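Local atomic coordinates of hypothetical protein Atu0240 (PDB entry 2GAX), a protein that is of unknown function but belongs to the DUF2000 family, which is grouped with the PTH2-type peptidyl-tRNA hydrolases. Residues Leu10-Asp13 / Gln18-Asn21; Ala24-Gly29 / Gly114-Ala119; Glu40-Gly45 / Asn51-Gln56; Leu76-Thr81 / Val124-Lys129. All blocks are in the same frame, centred on the assembly; numbering follows the deposited sequence.

Interaction 1: residues Leu10-Asp13 / Gln18-Asn21; sequences LRDD and QKLN
K19 reaches out of its helix to the turn that ends the strand, where its NZ forms a salt bridge of 3.1 Å with D12 OD1, approaching that oxygen nearly in line with its C-O bond. The carboxylate comes round to the lysine because CG lies anti to the backbone N (chi1 -159°), although CB itself points away from the helix. The strongest partner of K19 NZ is H134 NE2, to which it is hydrogen-bonded; D12 O, 3.4 Å from K19 NZ, is a weak third acceptor. At the other end of the lysine chain the contact turns apolar: L10 CD1 touches K19 CB at 3.8 Å. On the strand side a second ion pair braces the turn, with R11 NE giving its proton to the syn lone pair of D13 OD1 at 2.7 Å, while R11 NH1 bridges to E87. Along the helix, K19 O accepts from T23 OG1. L10 also packs on V22 and T23, so helix 16-33 covers this end of strand 4-11. That strand runs between 58-63, bonded through L10, with D12 just past the strand's end also bonded to T63, and 112-120, bonded through R11 to V113.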
loop_
_atom_site.group_PDB
_atom_site.type_symbol
_atom_site.label_atom_id
_atom_site.label_comp_id
_atom_site.label_asym_id
_atom_site.label_seq_id
_atom_site.Cartn_x
_atom_site.Cartn_y
_atom_site.Cartn_z
ATOM N N LEU A 10 6.302 -3.718 -1.129
ATOM C CA LEU A 10 5.963 -5.089 -1.485
ATOM C C LEU A 10 7.027 -6.067 -1.021
ATOM O O LEU A 10 8.190 -5.706 -0.872
ATOM C CB LEU A 10 5.798 -5.191 -3.007
ATOM C CG LEU A 10 4.731 -4.243 -3.576
ATOM C CD1 LEU A 10 4.807 -4.188 -5.090
ATOM C CD2 LEU A 10 3.313 -4.624 -3.098
ATOM N N ARG A 11 6.631 -7.306 -0.767
ATOM C CA ARG A 11 7.621 -8.333 -0.440
ATOM C C ARG A 11 8.307 -8.721 -1.752
ATOM O O ARG A 11 7.626 -9.037 -2.725
ATOM C CB ARG A 11 6.967 -9.539 0.244
ATOM C CG ARG A 11 7.974 -10.374 1.054
ATOM C CD ARG A 11 7.300 -11.531 1.757
ATOM N NE ARG A 11 6.861 -12.577 0.831
ATOM C CZ ARG A 11 6.023 -13.557 1.161
ATOM N NH1 ARG A 11 5.521 -13.624 2.384
ATOM N NH2 ARG A 11 5.667 -14.468 0.270
ATOM N N ASP A 12 9.643 -8.692 -1.794
ATOM C CA ASP A 12 10.333 -8.754 -3.096
ATOM C C ASP A 12 10.176 -10.087 -3.820
ATOM O O ASP A 12 10.273 -10.140 -5.046
ATOM C CB ASP A 12 11.811 -8.355 -3.002
ATOM C CG ASP A 12 12.389 -7.911 -4.357
ATOM O OD1 ASP A 12 11.616 -7.483 -5.265
ATOM O OD2 ASP A 12 13.635 -7.985 -4.513
ATOM N N ASP A 13 9.900 -11.153 -3.078
ATOM C CA ASP A 13 9.834 -12.490 -3.694
ATOM C C ASP A 13 8.518 -12.842 -4.398
ATOM O O ASP A 13 8.384 -13.931 -4.962
ATOM C CB ASP A 13 10.255 -13.568 -2.690
ATOM C CG ASP A 13 9.289 -13.706 -1.530
ATOM O OD1 ASP A 13 8.421 -12.832 -1.354
ATOM O OD2 ASP A 13 9.412 -14.695 -0.781
ATOM N N GLN A 18 1.413 -11.002 -8.718
ATOM C CA GLN A 18 1.077 -10.851 -7.301
ATOM C C GLN A 18 1.367 -9.434 -6.823
ATOM O O GLN A 18 0.563 -8.862 -6.095
ATOM C CB GLN A 18 1.802 -11.885 -6.426
ATOM C CG GLN A 18 1.350 -13.327 -6.649
ATOM C CD GLN A 18 2.162 -14.335 -5.847
ATOM O OE1 GLN A 18 3.381 -14.258 -5.789
ATOM N NE2 GLN A 18 1.480 -15.281 -5.227
ATOM N N LYS A 19 2.502 -8.876 -7.249
ATOM C CA LYS A 19 2.876 -7.501 -6.898
ATOM C C LYS A 19 1.830 -6.509 -7.414
ATOM O O LYS A 19 1.459 -5.566 -6.702
ATOM C CB LYS A 19 4.259 -7.140 -7.447
ATOM C CG LYS A 19 5.411 -7.872 -6.754
ATOM C CD LYS A 19 6.767 -7.352 -7.241
ATOM C CE LYS A 19 7.913 -8.101 -6.550
ATOM N NZ LYS A 19 9.229 -7.758 -7.163
ATOM N N LEU A 20 1.355 -6.751 -8.634
ATOM C CA LEU A 20 0.354 -5.892 -9.278
ATOM C C LEU A 20 -0.996 -6.017 -8.567
ATOM O O LEU A 20 -1.599 -4.995 -8.213
ATOM C CB LEU A 20 0.250 -6.199 -10.770
ATOM C CG LEU A 20 1.482 -5.884 -11.649
ATOM C CD1 LEU A 20 1.481 -6.649 -12.983
ATOM C CD2 LEU A 20 1.673 -4.415 -11.904
ATOM N N ASN A 21 -1.446 -7.257 -8.338
ATOM C CA ASN A 21 -2.648 -7.527 -7.528
ATOM C C ASN A 21 -2.599 -6.818 -6.158
ATOM O O ASN A 21 -3.532 -6.082 -5.811
ATOM C CB ASN A 21 -2.848 -9.046 -7.378
ATOM C CG ASN A 21 -4.054 -9.416 -6.526
ATOM O OD1 ASN A 21 -4.044 -9.259 -5.297
ATOM N ND2 ASN A 21 -5.075 -9.964 -7.163
#

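Interaction 2: residues Ala24-Gly29 / Gly114-Ala119; sequences AFLMSG and GMALRA
L26 is the one helix side chain that carries this buried contact, meeting G114, M115 (selenomethionine) and A116 on the strand. Its CG stands anti to the carbonyl carbon (chi1 -66°), which lowers the forked end onto the strand backbone, and chi2 of 170° sets the two methyls there. CD1 rests 3.5 Å from M115 N, over the peptide link, while CD2 lies 3.8 Å from G114 O. G114 has no side chain, and the leucine lies directly against its main chain. Nearer the root, L26 CB abuts A116 CB at 3.9 Å, a small methyl that lets the two backbones approach to 5.9 Å between L26 CA and A116 CA. The selenomethionine M115 turns away from the helix and runs extended as far as SE toward the opposite face of the sheet, where it packs on I71, S75 and I127. One helical turn is tied internally: S28 OG donates to F25 O at 2.6 Å, in the carbonyl plane. L26 O accepts a further bond from S83 OG. The short axes come within 8.0 Å and run 28° from parallel. Helix 16-33 thus lies along one face of the central mixed sheet, while helices 65-77 and 121-127 pack on the other. This is the layering of a three-layer alpha/beta/alpha sandwich, consistent with membership of the PTH2 clan.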
loop_
_atom_site.group_PDB
_atom_site.type_symbol
_atom_site.label_atom_id
_atom_site.label_comp_id
_atom_site.label_asym_id
_atom_site.label_seq_id
_atom_site.Cartn_x
_atom_site.Cartn_y
_atom_site.Cartn_z
ATOM N N ALA A 24 -2.753 -2.978 -6.365
ATOM C CA ALA A 24 -4.094 -2.531 -6.712
ATOM C C ALA A 24 -4.963 -2.469 -5.455
ATOM O O ALA A 24 -5.608 -1.443 -5.186
ATOM C CB ALA A 24 -4.693 -3.451 -7.742
ATOM N N PHE A 25 -4.956 -3.554 -4.675
ATOM C CA PHE A 25 -5.736 -3.593 -3.441
ATOM C C PHE A 25 -5.269 -2.596 -2.396
ATOM O O PHE A 25 -6.076 -1.871 -1.812
ATOM C CB PHE A 25 -5.758 -5.001 -2.877
ATOM C CG PHE A 25 -6.737 -5.889 -3.567
ATOM C CD1 PHE A 25 -8.077 -5.877 -3.194
ATOM C CD2 PHE A 25 -6.338 -6.716 -4.606
ATOM C CE1 PHE A 25 -9.009 -6.695 -3.845
ATOM C CE2 PHE A 25 -7.265 -7.547 -5.256
ATOM C CZ PHE A 25 -8.588 -7.539 -4.870
ATOM N N LEU A 26 -3.962 -2.519 -2.185
ATOM C CA LEU A 26 -3.444 -1.534 -1.230
ATOM C C LEU A 26 -3.872 -0.089 -1.556
ATOM O O LEU A 26 -4.239 0.681 -0.660
ATOM C CB LEU A 26 -1.921 -1.622 -1.139
ATOM C CG LEU A 26 -1.341 -2.923 -0.551
ATOM C CD1 LEU A 26 0.152 -2.934 -0.772
ATOM C CD2 LEU A 26 -1.674 -3.097 0.944
HETATM N N MSE A 27 -3.809 0.267 -2.832
HETATM C CA MSE A 27 -4.130 1.614 -3.285
HETATM C C MSE A 27 -5.612 1.913 -3.115
HETATM O O MSE A 27 -5.988 3.063 -2.846
HETATM C CB MSE A 27 -3.710 1.805 -4.745
HETATM C CG MSE A 27 -2.246 2.213 -4.892
HETATM SE SE MSE A 27 -1.913 3.964 -3.984
HETATM C CE MSE A 27 -3.187 4.977 -4.780
ATOM N N SER A 28 -6.449 0.888 -3.258
ATOM C CA SER A 28 -7.900 1.075 -3.057
ATOM C C SER A 28 -8.163 1.558 -1.628
ATOM O O SER A 28 -9.044 2.417 -1.388
ATOM C CB SER A 28 -8.685 -0.202 -3.413
ATOM O OG SER A 28 -8.550 -1.224 -2.449
ATOM N N GLY A 29 -7.394 1.011 -0.682
ATOM C CA GLY A 29 -7.458 1.448 0.734
ATOM C C GLY A 29 -6.962 2.872 0.929
ATOM O O GLY A 29 -7.526 3.646 1.725
ATOM N N GLY A 114 2.495 -6.964 1.443
ATOM C CA GLY A 114 2.474 -5.577 0.983
ATOM C C GLY A 114 1.850 -4.660 2.005
ATOM O O GLY A 114 1.019 -5.088 2.797
HETATM N N MSE A 115 2.272 -3.402 1.974
HETATM C CA MSE A 115 1.701 -2.341 2.796
HETATM C C MSE A 115 1.776 -1.038 2.024
HETATM O O MSE A 115 2.710 -0.818 1.245
HETATM C CB MSE A 115 2.464 -2.194 4.110
HETATM C CG MSE A 115 1.840 -1.204 5.092
HETATM SE SE MSE A 115 2.927 -1.012 6.738
HETATM C CE MSE A 115 3.882 0.636 6.310
ATOM N N ALA A 116 0.787 -0.180 2.221
ATOM C CA ALA A 116 0.851 1.171 1.689
ATOM C C ALA A 116 0.458 2.114 2.774
ATOM O O ALA A 116 -0.389 1.798 3.610
ATOM C CB ALA A 116 -0.086 1.367 0.506
ATOM N N LEU A 117 1.026 3.305 2.706
ATOM C CA LEU A 117 0.691 4.355 3.655
ATOM C C LEU A 117 0.760 5.721 2.988
ATOM O O LEU A 117 1.445 5.899 1.963
ATOM C CB LEU A 117 1.627 4.286 4.862
ATOM C CG LEU A 117 3.095 4.729 4.747
ATOM C CD1 LEU A 117 3.667 5.036 6.150
ATOM C CD2 LEU A 117 3.966 3.716 3.998
ATOM N N ARG A 118 0.029 6.664 3.571
ATOM C CA ARG A 118 0.117 8.075 3.247
ATOM C C ARG A 118 0.243 8.807 4.581
ATOM O O ARG A 118 -0.666 8.741 5.421
ATOM C CB ARG A 118 -1.135 8.550 2.522
ATOM C CG ARG A 118 -1.189 10.067 2.293
ATOM C CD ARG A 118 -2.470 10.454 1.563
ATOM N NE ARG A 118 -2.422 11.839 1.104
ATOM C CZ ARG A 118 -2.737 12.893 1.858
ATOM N NH1 ARG A 118 -3.163 12.729 3.109
ATOM N NH2 ARG A 118 -2.658 14.116 1.341
ATOM N N ALA A 119 1.365 9.494 4.772
ATOM C CA ALA A 119 1.608 10.225 6.014
ATOM C C ALA A 119 2.609 11.354 5.798
ATOM O O ALA A 119 3.276 11.410 4.760
ATOM C CB ALA A 119 2.120 9.285 7.083
#

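Interaction 3: residues Glu40-Gly45 / Asn51-Gln56; sequences EPYRDG and NPLSIQ
E40 O is held by water 1, which donates to it at 2.7 Å, while P52 only packs against this oxygen, its CB 3.4 Å from E40 O. P52 CA adds at most a poorly directed CA-H...O contact, with an angle of 121° at the hydrogen. Water 1 in turn accepts from L53 N at 3.0 Å and so bridges the two segments. A second water does the same further along, lying in the plane of the Y42 ring at its hydroxyl edge; it is bonded to Y42 OH and donates to S54 O at 2.8 Å. Between the two waters the contact is apolar. L53 swings its branches across the tyrosine at about a right angle, placing CD1 over one ring face, 4.3 Å from the centroid of the Y42 ring and 28° off its normal, as a CH-pi contact. Its CG touches the rim at Y42 CE2, 3.7 Å away, and P52 CA sits at the ring edge. Beyond the ring, S54 OG donates to Q56 O at 2.8 Å, a bond within its own segment. Backbone bonds of Y42 with Y50 and of L53 with G39 tie the two arms on either side of the prolines. D44 OD1 accepts from the backbone N of both A46 and N48, holding the turn beyond. The contact lies at the base of a small antiparallel beta-hairpin, strands 42-43 and 49-50, on an arm that projects from the alpha/beta domain.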
loop_
_atom_site.group_PDB
_atom_site.type_symbol
_atom_site.label_atom_id
_atom_site.label_comp_id
_atom_site.label_asym_id
_atom_site.label_seq_id
_atom_site.Cartn_x
_atom_site.Cartn_y
_atom_site.Cartn_z
ATOM N N GLU A 40 -9.285 16.145 -10.926
ATOM C CA GLU A 40 -10.256 16.417 -11.995
ATOM C C GLU A 40 -10.236 15.295 -13.045
ATOM O O GLU A 40 -9.221 14.631 -13.201
ATOM C CB GLU A 40 -9.879 17.747 -12.658
ATOM C CG GLU A 40 -10.325 18.960 -11.870
ATOM C CD GLU A 40 -11.837 19.078 -11.881
ATOM O OE1 GLU A 40 -12.399 19.481 -12.932
ATOM O OE2 GLU A 40 -12.459 18.740 -10.847
ATOM N N PRO A 41 -11.354 15.082 -13.782
ATOM C CA PRO A 41 -11.282 14.015 -14.779
ATOM C C PRO A 41 -10.289 14.287 -15.913
ATOM O O PRO A 41 -10.050 15.439 -16.284
ATOM C CB PRO A 41 -12.707 13.957 -15.350
ATOM C CG PRO A 41 -13.575 14.657 -14.316
ATOM C CD PRO A 41 -12.685 15.728 -13.764
ATOM N N TYR A 42 -9.734 13.211 -16.457
ATOM C CA TYR A 42 -8.867 13.277 -17.625
ATOM C C TYR A 42 -9.722 13.381 -18.878
ATOM O O TYR A 42 -10.754 12.707 -18.989
ATOM C CB TYR A 42 -7.943 12.052 -17.666
ATOM C CG TYR A 42 -6.714 12.164 -16.776
ATOM C CD1 TYR A 42 -5.446 12.252 -17.339
ATOM C CD2 TYR A 42 -6.823 12.211 -15.381
ATOM C CE1 TYR A 42 -4.298 12.365 -16.544
ATOM C CE2 TYR A 42 -5.674 12.334 -14.562
ATOM C CZ TYR A 42 -4.418 12.416 -15.165
ATOM O OH TYR A 42 -3.280 12.514 -14.393
ATOM N N ARG A 43 -9.294 14.232 -19.810
ATOM C CA ARG A 43 -10.037 14.540 -21.024
ATOM C C ARG A 43 -9.070 14.477 -22.205
ATOM O O ARG A 43 -8.023 15.150 -22.207
ATOM C CB ARG A 43 -10.698 15.927 -20.900
ATOM C CG ARG A 43 -11.674 16.045 -19.734
ATOM C CD ARG A 43 -12.218 17.468 -19.569
ATOM N NE ARG A 43 -12.743 17.744 -18.218
ATOM C CZ ARG A 43 -13.954 17.388 -17.750
ATOM N NH1 ARG A 43 -14.808 16.694 -18.492
ATOM N NH2 ARG A 43 -14.311 17.729 -16.511
ATOM N N ASP A 44 -9.365 13.645 -23.194
ATOM C CA ASP A 44 -8.427 13.546 -24.310
ATOM C C ASP A 44 -8.693 14.562 -25.425
ATOM O O ASP A 44 -9.590 15.389 -25.302
ATOM C CB ASP A 44 -8.300 12.123 -24.839
ATOM C CG ASP A 44 -9.524 11.662 -25.594
ATOM O OD1 ASP A 44 -10.337 12.506 -26.046
ATOM O OD2 ASP A 44 -9.659 10.439 -25.742
ATOM N N GLY A 45 -7.925 14.445 -26.512
ATOM C CA GLY A 45 -7.935 15.403 -27.626
ATOM C C GLY A 45 -9.167 15.276 -28.505
ATOM O O GLY A 45 -9.336 16.029 -29.462
ATOM N N ASN A 51 -11.595 8.525 -15.925
ATOM C CA ASN A 51 -11.614 8.632 -14.469
ATOM C C ASN A 51 -10.607 9.661 -13.999
ATOM O O ASN A 51 -9.534 9.761 -14.589
ATOM C CB ASN A 51 -11.290 7.288 -13.808
ATOM C CG ASN A 51 -12.426 6.283 -13.924
ATOM O OD1 ASN A 51 -12.205 5.059 -13.975
ATOM N ND2 ASN A 51 -13.640 6.785 -13.930
ATOM N N PRO A 52 -10.937 10.405 -12.924
ATOM C CA PRO A 52 -9.890 11.226 -12.322
ATOM C C PRO A 52 -8.950 10.310 -11.536
ATOM O O PRO A 52 -9.366 9.220 -11.118
ATOM C CB PRO A 52 -10.659 12.138 -11.383
ATOM C CG PRO A 52 -11.866 11.326 -10.961
ATOM C CD PRO A 52 -12.219 10.506 -12.201
ATOM N N LEU A 53 -7.698 10.719 -11.369
ATOM C CA LEU A 53 -6.692 9.867 -10.711
ATOM C C LEU A 53 -6.079 10.588 -9.514
ATOM O O LEU A 53 -6.386 11.754 -9.282
ATOM C CB LEU A 53 -5.590 9.466 -11.715
ATOM C CG LEU A 53 -5.956 8.913 -13.111
ATOM C CD1 LEU A 53 -4.685 8.643 -13.930
ATOM C CD2 LEU A 53 -6.849 7.654 -13.079
ATOM N N SER A 54 -5.217 9.903 -8.757
ATOM C CA SER A 54 -4.469 10.543 -7.675
ATOM C C SER A 54 -3.688 11.715 -8.226
ATOM O O SER A 54 -3.049 11.607 -9.284
ATOM C CB SER A 54 -3.495 9.567 -7.002
ATOM O OG SER A 54 -2.690 10.261 -6.041
ATOM N N ILE A 55 -3.763 12.839 -7.527
ATOM C CA ILE A 55 -2.971 13.999 -7.886
ATOM C C ILE A 55 -1.578 13.910 -7.268
ATOM O O ILE A 55 -0.690 14.681 -7.624
ATOM C CB ILE A 55 -3.658 15.320 -7.450
ATOM C CG1 ILE A 55 -3.892 15.354 -5.933
ATOM C CG2 ILE A 55 -4.935 15.504 -8.237
ATOM C CD1 ILE A 55 -4.427 16.697 -5.404
ATOM N N GLN A 56 -1.416 12.976 -6.332
ATOM C CA GLN A 56 -0.187 12.843 -5.550
ATOM C C GLN A 56 0.658 11.675 -6.068
ATOM O O GLN A 56 0.118 10.599 -6.321
ATOM C CB GLN A 56 -0.584 12.623 -4.083
ATOM C CG GLN A 56 0.523 12.626 -3.076
ATOM C CD GLN A 56 0.029 12.702 -1.627
ATOM O OE1 GLN A 56 -1.168 12.897 -1.348
ATOM N NE2 GLN A 56 0.961 12.546 -0.698
HETATM O O HOH W 1 -7.205 13.632 -11.746
HETATM O O HOH W 2 -3.129 12.631 -11.938
#

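Interaction 4: residues Leu76-Thr81 / Val124-Lys129; sequences LERDIT and VDKITK
R78 and K126 lie together despite their like charges, with R78 NH2 only 4.5 Å from K126 NZ. The contact between them is one of packing: K126 sets its CD over one face of the guanidinium, 3.4 Å from R78 NH2. The arginine bends at its second torsion (chi2 -89°), which turns the flat group toward the lysine, whereas K126 bends only at its last torsion. Their closeness would probably make it somewhat less favourable for both to be charged. Beneath this layer, the stem of R78 and the side chain of I127 slide past each other in opposite directions, R78 CG lying 3.9 Å from I127 CG1. I127 then pushes its CD1 onto I80 CG1 at 3.7 Å, crossing it at a slant. From the far side I127 is backed by M115 and L117 of the central sheet. R74 NH1 bonds to I127 O and K129 O, at and just past the C-terminal end of helix 121-127. R78 and I80 flank D79, which has positive phi as the C-prime residue of a Schellman motif: D79 N bonds to L76 O at 3.0 Å and I80 N to S75 O. The contact thus packs a Schellman-capped helix end against helix 121-127.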
loop_
_atom_site.group_PDB
_atom_site.type_symbol
_atom_site.label_atom_id
_atom_site.label_comp_id
_atom_site.label_asym_id
_atom_site.label_seq_id
_atom_site.Cartn_x
_atom_site.Cartn_y
_atom_site.Cartn_z
ATOM N N LEU A 76 2.648 1.301 12.993
ATOM C CA LEU A 76 1.715 1.215 14.117
ATOM C C LEU A 76 2.228 2.074 15.267
ATOM O O LEU A 76 1.461 2.794 15.916
ATOM C CB LEU A 76 1.549 -0.249 14.564
ATOM C CG LEU A 76 0.754 -1.167 13.621
ATOM C CD1 LEU A 76 0.823 -2.609 14.087
ATOM C CD2 LEU A 76 -0.693 -0.722 13.551
ATOM N N GLU A 77 3.537 1.992 15.495
ATOM C CA GLU A 77 4.214 2.778 16.522
ATOM C C GLU A 77 4.017 4.273 16.294
ATOM O O GLU A 77 3.862 5.029 17.239
ATOM C CB GLU A 77 5.700 2.422 16.558
ATOM C CG GLU A 77 5.988 1.015 17.089
ATOM C CD GLU A 77 7.477 0.662 17.117
ATOM O OE1 GLU A 77 8.330 1.544 16.842
ATOM O OE2 GLU A 77 7.804 -0.511 17.419
ATOM N N ARG A 78 3.999 4.677 15.025
ATOM C CA ARG A 78 3.794 6.072 14.619
ATOM C C ARG A 78 2.326 6.461 14.433
ATOM O O ARG A 78 2.024 7.502 13.829
ATOM C CB ARG A 78 4.537 6.313 13.309
ATOM C CG ARG A 78 6.018 6.030 13.385
ATOM C CD ARG A 78 6.755 7.254 13.818
ATOM N NE ARG A 78 8.197 7.030 13.844
ATOM C CZ ARG A 78 9.073 7.936 14.263
ATOM N NH1 ARG A 78 8.651 9.123 14.684
ATOM N NH2 ARG A 78 10.370 7.653 14.262
ATOM N N ASP A 79 1.412 5.635 14.944
ATOM C CA ASP A 79 -0.035 5.916 14.864
ATOM C C ASP A 79 -0.562 6.131 13.442
ATOM O O ASP A 79 -1.497 6.909 13.231
ATOM C CB ASP A 79 -0.430 7.129 15.729
ATOM C CG ASP A 79 -0.192 6.904 17.208
ATOM O OD1 ASP A 79 -0.472 5.801 17.713
ATOM O OD2 ASP A 79 0.264 7.861 17.868
ATOM N N ILE A 80 0.027 5.422 12.482
ATOM C CA ILE A 80 -0.426 5.456 11.089
ATOM C C ILE A 80 -1.381 4.293 10.824
ATOM O O ILE A 80 -1.137 3.151 11.256
ATOM C CB ILE A 80 0.783 5.392 10.104
ATOM C CG1 ILE A 80 1.874 6.407 10.490
ATOM C CG2 ILE A 80 0.340 5.503 8.627
ATOM C CD1 ILE A 80 1.437 7.867 10.537
ATOM N N THR A 81 -2.489 4.605 10.155
ATOM C CA THR A 81 -3.422 3.601 9.668
ATOM C C THR A 81 -3.034 3.280 8.227
ATOM O O THR A 81 -2.998 4.168 7.370
ATOM C CB THR A 81 -4.891 4.082 9.783
ATOM O OG1 THR A 81 -5.189 4.356 11.161
ATOM C CG2 THR A 81 -5.865 3.019 9.268
ATOM N N VAL A 124 7.032 9.092 6.919
ATOM C CA VAL A 124 7.069 7.994 5.940
ATOM C C VAL A 124 8.487 7.462 5.713
ATOM O O VAL A 124 8.700 6.249 5.687
ATOM C CB VAL A 124 6.421 8.394 4.589
ATOM C CG1 VAL A 124 6.617 7.300 3.543
ATOM C CG2 VAL A 124 4.938 8.678 4.781
ATOM N N ASP A 125 9.448 8.370 5.549
ATOM C CA ASP A 125 10.856 7.994 5.353
ATOM C C ASP A 125 11.456 7.221 6.541
ATOM O O ASP A 125 12.259 6.301 6.350
ATOM C CB ASP A 125 11.694 9.240 5.050
ATOM C CG ASP A 125 11.303 9.905 3.745
ATOM O OD1 ASP A 125 11.039 9.185 2.752
ATOM O OD2 ASP A 125 11.264 11.153 3.715
ATOM N N LYS A 126 11.069 7.601 7.758
ATOM C CA LYS A 126 11.435 6.853 8.971
ATOM C C LYS A 126 10.797 5.456 9.011
ATOM O O LYS A 126 11.439 4.476 9.388
ATOM C CB LYS A 126 11.037 7.638 10.227
ATOM C CG LYS A 126 11.904 8.873 10.482
ATOM C CD LYS A 126 11.473 9.642 11.733
ATOM C CE LYS A 126 12.570 10.606 12.187
ATOM N NZ LYS A 126 13.864 9.899 12.479
ATOM N N ILE A 127 9.526 5.377 8.625
ATOM C CA ILE A 127 8.801 4.118 8.657
ATOM C C ILE A 127 9.406 3.125 7.666
ATOM O O ILE A 127 9.650 1.968 8.010
ATOM C CB ILE A 127 7.291 4.345 8.400
ATOM C CG1 ILE A 127 6.627 4.894 9.661
ATOM C CG2 ILE A 127 6.605 3.060 7.941
ATOM C CD1 ILE A 127 5.267 5.525 9.426
ATOM N N THR A 128 9.693 3.608 6.457
ATOM C CA THR A 128 10.110 2.761 5.340
ATOM C C THR A 128 11.621 2.488 5.297
ATOM O O THR A 128 12.109 1.860 4.355
ATOM C CB THR A 128 9.678 3.370 3.981
ATOM O OG1 THR A 128 10.409 4.583 3.749
ATOM C CG2 THR A 128 8.171 3.664 3.956
ATOM N N LYS A 129 12.359 2.949 6.307
ATOM C CA LYS A 129 13.815 2.724 6.373
ATOM C C LYS A 129 14.182 1.261 6.139
ATOM O O LYS A 129 13.610 0.353 6.752
ATOM C CB LYS A 129 14.373 3.194 7.718
ATOM C CG LYS A 129 15.896 3.272 7.791
ATOM C CD LYS A 129 16.328 3.613 9.214
ATOM C CE LYS A 129 17.827 3.496 9.405
ATOM N NZ LYS A 129 18.179 3.715 10.834
#

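Overall arrangement
Interactions 1 and 2 share helix 16-33 and neighbouring strands of one sheet, and they meet where L10 CD2 lies 4.3 Å from L26 CD1. Interaction 4 packs on the reverse face of that sheet: L117 CD1 touches I127 CD1 at 3.7 Å, and A119 CB touches I80 CD1 at 3.8 Å, so strand 112-120 is packed from both sides. Interaction 3 lies further out on its arm, its centre about 20 Å from that of interaction 2, but R118 NE and Q56 OE1, 2.9 Å apart, form a probable hydrogen bond that joins the two. R118 NH2 also bridges to a phosphate ion, probably from the crystallisation liquor.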